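Local atomic coordinates of metallophosphoesterase (Sphaerobacter thermophilus, PDB entry 3RQZ), a protein that binds zinc ions in a calcineurin-like metallophosphoesterase fold of the YfcE family and is probably a phosphatase. Residues D37-G42 against Y87-Q92. Sequence-based numbering, arbitrary orientation. Where two conformers were deposited one is given.
With ZN (zinc ion), chain D.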
loop_
_atom_site.group_PDB
_atom_site.type_symbol
_atom_site.label_atom_id
_atom_site.label_comp_id
_atom_site.label_asym_id
_atom_site.label_seq_id
_atom_site.Cartn_x
_atom_site.Cartn_y
_atom_site.Cartn_z
ATOM N N ASP A 37 -4.583 -3.366 -1.370
ATOM C CA ASP A 37 -3.739 -4.335 -2.066
ATOM C C ASP A 37 -2.928 -5.198 -1.081
ATOM O O ASP A 37 -1.706 -5.326 -1.183
ATOM C CB ASP A 37 -2.830 -3.665 -3.111
ATOM C CG ASP A 37 -3.542 -3.411 -4.432
ATOM O OD1 ASP A 37 -4.756 -3.700 -4.563
ATOM O OD2 ASP A 37 -2.896 -2.902 -5.350
ATOM N N ILE A 38 -3.657 -5.799 -0.138
ATOM C CA ILE A 38 -3.142 -6.806 0.751
ATOM C C ILE A 38 -2.764 -8.102 -0.003
ATOM O O ILE A 38 -1.866 -8.822 0.413
ATOM C CB ILE A 38 -4.216 -7.134 1.801
ATOM C CG1 ILE A 38 -4.774 -5.833 2.421
ATOM C CG2 ILE A 38 -3.661 -8.011 2.872
ATOM C CD1 ILE A 38 -5.984 -6.045 3.396
ATOM N N VAL A 39 -3.479 -8.405 -1.091
ATOM C CA VAL A 39 -3.272 -9.663 -1.820
ATOM C C VAL A 39 -2.907 -9.344 -3.249
ATOM O O VAL A 39 -2.926 -8.171 -3.658
ATOM C CB VAL A 39 -4.545 -10.585 -1.802
ATOM C CG1 VAL A 39 -4.985 -10.926 -0.354
ATOM C CG2 VAL A 39 -5.714 -9.912 -2.572
ATOM N N GLY A 40 -2.612 -10.394 -4.013
ATOM C CA GLY A 40 -2.219 -10.275 -5.421
ATOM C C GLY A 40 -0.714 -10.357 -5.544
ATOM O O GLY A 40 0.007 -9.783 -4.707
ATOM N N TYR A 41 -0.229 -11.077 -6.557
ATOM C CA TYR A 41 1.218 -11.223 -6.829
ATOM C C TYR A 41 1.979 -12.146 -5.866
ATOM O O TYR A 41 2.639 -13.077 -6.306
ATOM C CB TYR A 41 1.951 -9.858 -6.865
ATOM C CG TYR A 41 1.435 -8.848 -7.853
ATOM C CD1 TYR A 41 1.205 -9.198 -9.177
ATOM C CD2 TYR A 41 1.167 -7.536 -7.457
ATOM C CE1 TYR A 41 0.737 -8.274 -10.090
ATOM C CE2 TYR A 41 0.700 -6.588 -8.368
ATOM C CZ TYR A 41 0.487 -6.972 -9.678
ATOM O OH TYR A 41 0.026 -6.073 -10.602
ATOM N N GLY A 42 1.901 -11.887 -4.561
ATOM C CA GLY A 42 2.727 -12.618 -3.588
ATOM C C GLY A 42 2.177 -13.975 -3.149
ATOM O O GLY A 42 1.032 -14.310 -3.441
ATOM N N TYR A 87 -5.956 -15.608 -10.756
ATOM C CA TYR A 87 -6.877 -16.681 -10.421
ATOM C C TYR A 87 -6.393 -17.471 -9.204
ATOM O O TYR A 87 -7.187 -17.822 -8.333
ATOM C CB TYR A 87 -7.062 -17.617 -11.600
ATOM C CG TYR A 87 -7.981 -18.769 -11.280
ATOM C CD1 TYR A 87 -9.348 -18.557 -11.096
ATOM C CD2 TYR A 87 -7.478 -20.054 -11.115
ATOM C CE1 TYR A 87 -10.214 -19.629 -10.796
ATOM C CE2 TYR A 87 -8.321 -21.137 -10.823
ATOM C CZ TYR A 87 -9.693 -20.911 -10.660
ATOM O OH TYR A 87 -10.538 -21.968 -10.356
ATOM N N TRP A 88 -5.096 -17.763 -9.163
ATOM C CA TRP A 88 -4.496 -18.499 -8.044
ATOM C C TRP A 88 -4.784 -17.759 -6.727
ATOM O O TRP A 88 -5.166 -18.372 -5.741
ATOM C CB TRP A 88 -2.986 -18.615 -8.229
ATOM C CG TRP A 88 -2.286 -19.307 -7.082
ATOM C CD1 TRP A 88 -2.055 -20.654 -6.965
ATOM C CD2 TRP A 88 -1.729 -18.699 -5.907
ATOM N NE1 TRP A 88 -1.387 -20.924 -5.791
ATOM C CE2 TRP A 88 -1.168 -19.742 -5.125
ATOM C CE3 TRP A 88 -1.618 -17.374 -5.451
ATOM C CZ2 TRP A 88 -0.532 -19.504 -3.899
ATOM C CZ3 TRP A 88 -0.973 -17.129 -4.230
ATOM C CH2 TRP A 88 -0.433 -18.197 -3.471
ATOM N N THR A 89 -4.576 -16.447 -6.710
ATOM C CA THR A 89 -4.813 -15.665 -5.503
ATOM C C THR A 89 -6.265 -15.835 -4.984
ATOM O O THR A 89 -6.467 -16.083 -3.782
ATOM C CB THR A 89 -4.452 -14.160 -5.683
ATOM O OG1 THR A 89 -3.045 -14.036 -5.953
ATOM C CG2 THR A 89 -4.808 -13.334 -4.390
ATOM N N THR A 90 -7.233 -15.695 -5.892
ATOM C CA THR A 90 -8.645 -15.830 -5.573
ATOM C C THR A 90 -8.914 -17.169 -4.892
ATOM O O THR A 90 -9.589 -17.220 -3.865
ATOM C CB THR A 90 -9.541 -15.723 -6.852
ATOM O OG1 THR A 90 -9.092 -14.640 -7.674
ATOM C CG2 THR A 90 -10.977 -15.493 -6.468
HETATM N N MSE A 91 -8.356 -18.242 -5.461
HETATM C CA MSE A 91 -8.522 -19.614 -4.941
HETATM C C MSE A 91 -7.894 -19.846 -3.559
HETATM O O MSE A 91 -8.210 -20.827 -2.906
HETATM C CB MSE A 91 -8.014 -20.677 -5.948
HETATM C CG MSE A 91 -8.832 -20.778 -7.236
HETATM SE SE MSE A 91 -10.788 -20.678 -7.011
HETATM C CE MSE A 91 -11.099 -22.445 -6.259
ATOM N N GLN A 92 -6.999 -18.960 -3.114
ATOM C CA GLN A 92 -6.392 -19.089 -1.794
ATOM C C GLN A 92 -7.308 -18.572 -0.682
ATOM O O GLN A 92 -7.194 -18.998 0.455
ATOM C CB GLN A 92 -5.049 -18.355 -1.725
ATOM C CG GLN A 92 -4.028 -18.737 -2.833
ATOM C CD GLN A 92 -3.930 -20.219 -3.087
ATOM O OE1 GLN A 92 -4.224 -20.704 -4.203
ATOM N NE2 GLN A 92 -3.537 -20.965 -2.060
HETATM ZN ZN ZN D . -0.734 -2.521 -5.707
HETATM O O HOH W 1 -1.499 -13.152 -3.780
HETATM O O HOH W 2 -0.912 -3.039 -8.096
#
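The Trp88 ring meets the loop at its six-membered end: CZ3 lies 3.5 Å from the carbonyl O of Gly42, which approaches the ring obliquely. Within the helix, OG1 of Thr89 sits at the edge of the same indole, in its plane. On the loop, the Tyr41 ring is turned from the helix toward the zinc site; water 2 lies at its edge, in plane, and the rings of His13 and His65 meet it at inclined angles.

Thr89 carries most of the helix side. Its methyl CG2 is the apolar half, 3.8 Å from CB of Val39 and 3.7 Å from N of Gly40. With CG2 anti to the backbone N, OG1 (chi1 -63°) falls beside that N, where it hydrogen-bonds to the carbonyl O of Ala85 one turn earlier.

No direct hydrogen bond joins the two segments; water 1 does so instead. It accepts from N of Gly40 at 3.0 Å, donates to O of Gly42 at 2.8 Å and lies 2.8 Å from OG1 of Thr89 in a hydrogen bond of undecided direction. Gly40 has phi 99°, a backbone shape in which a CB would collide with the preceding carbonyl O.

At the far end of the loop, Asp37 OD2 binds zinc at 2.2 Å, with Asp11, His13, His152 and water 2 completing that ion's shell, while OD1 accepts a hydrogen bond from N of His65. Asp37 is also a ligand of the second zinc, with His150. The chemistry thus divides: metal bonds anchor Asp37, whereas Val39 to Gly42 meet helix 85-92 through the Thr89 methyl, the Trp88 ring and a water with three hydrogen bonds; the packing is direct, while the hydrogen bonding between the segments runs through water 1.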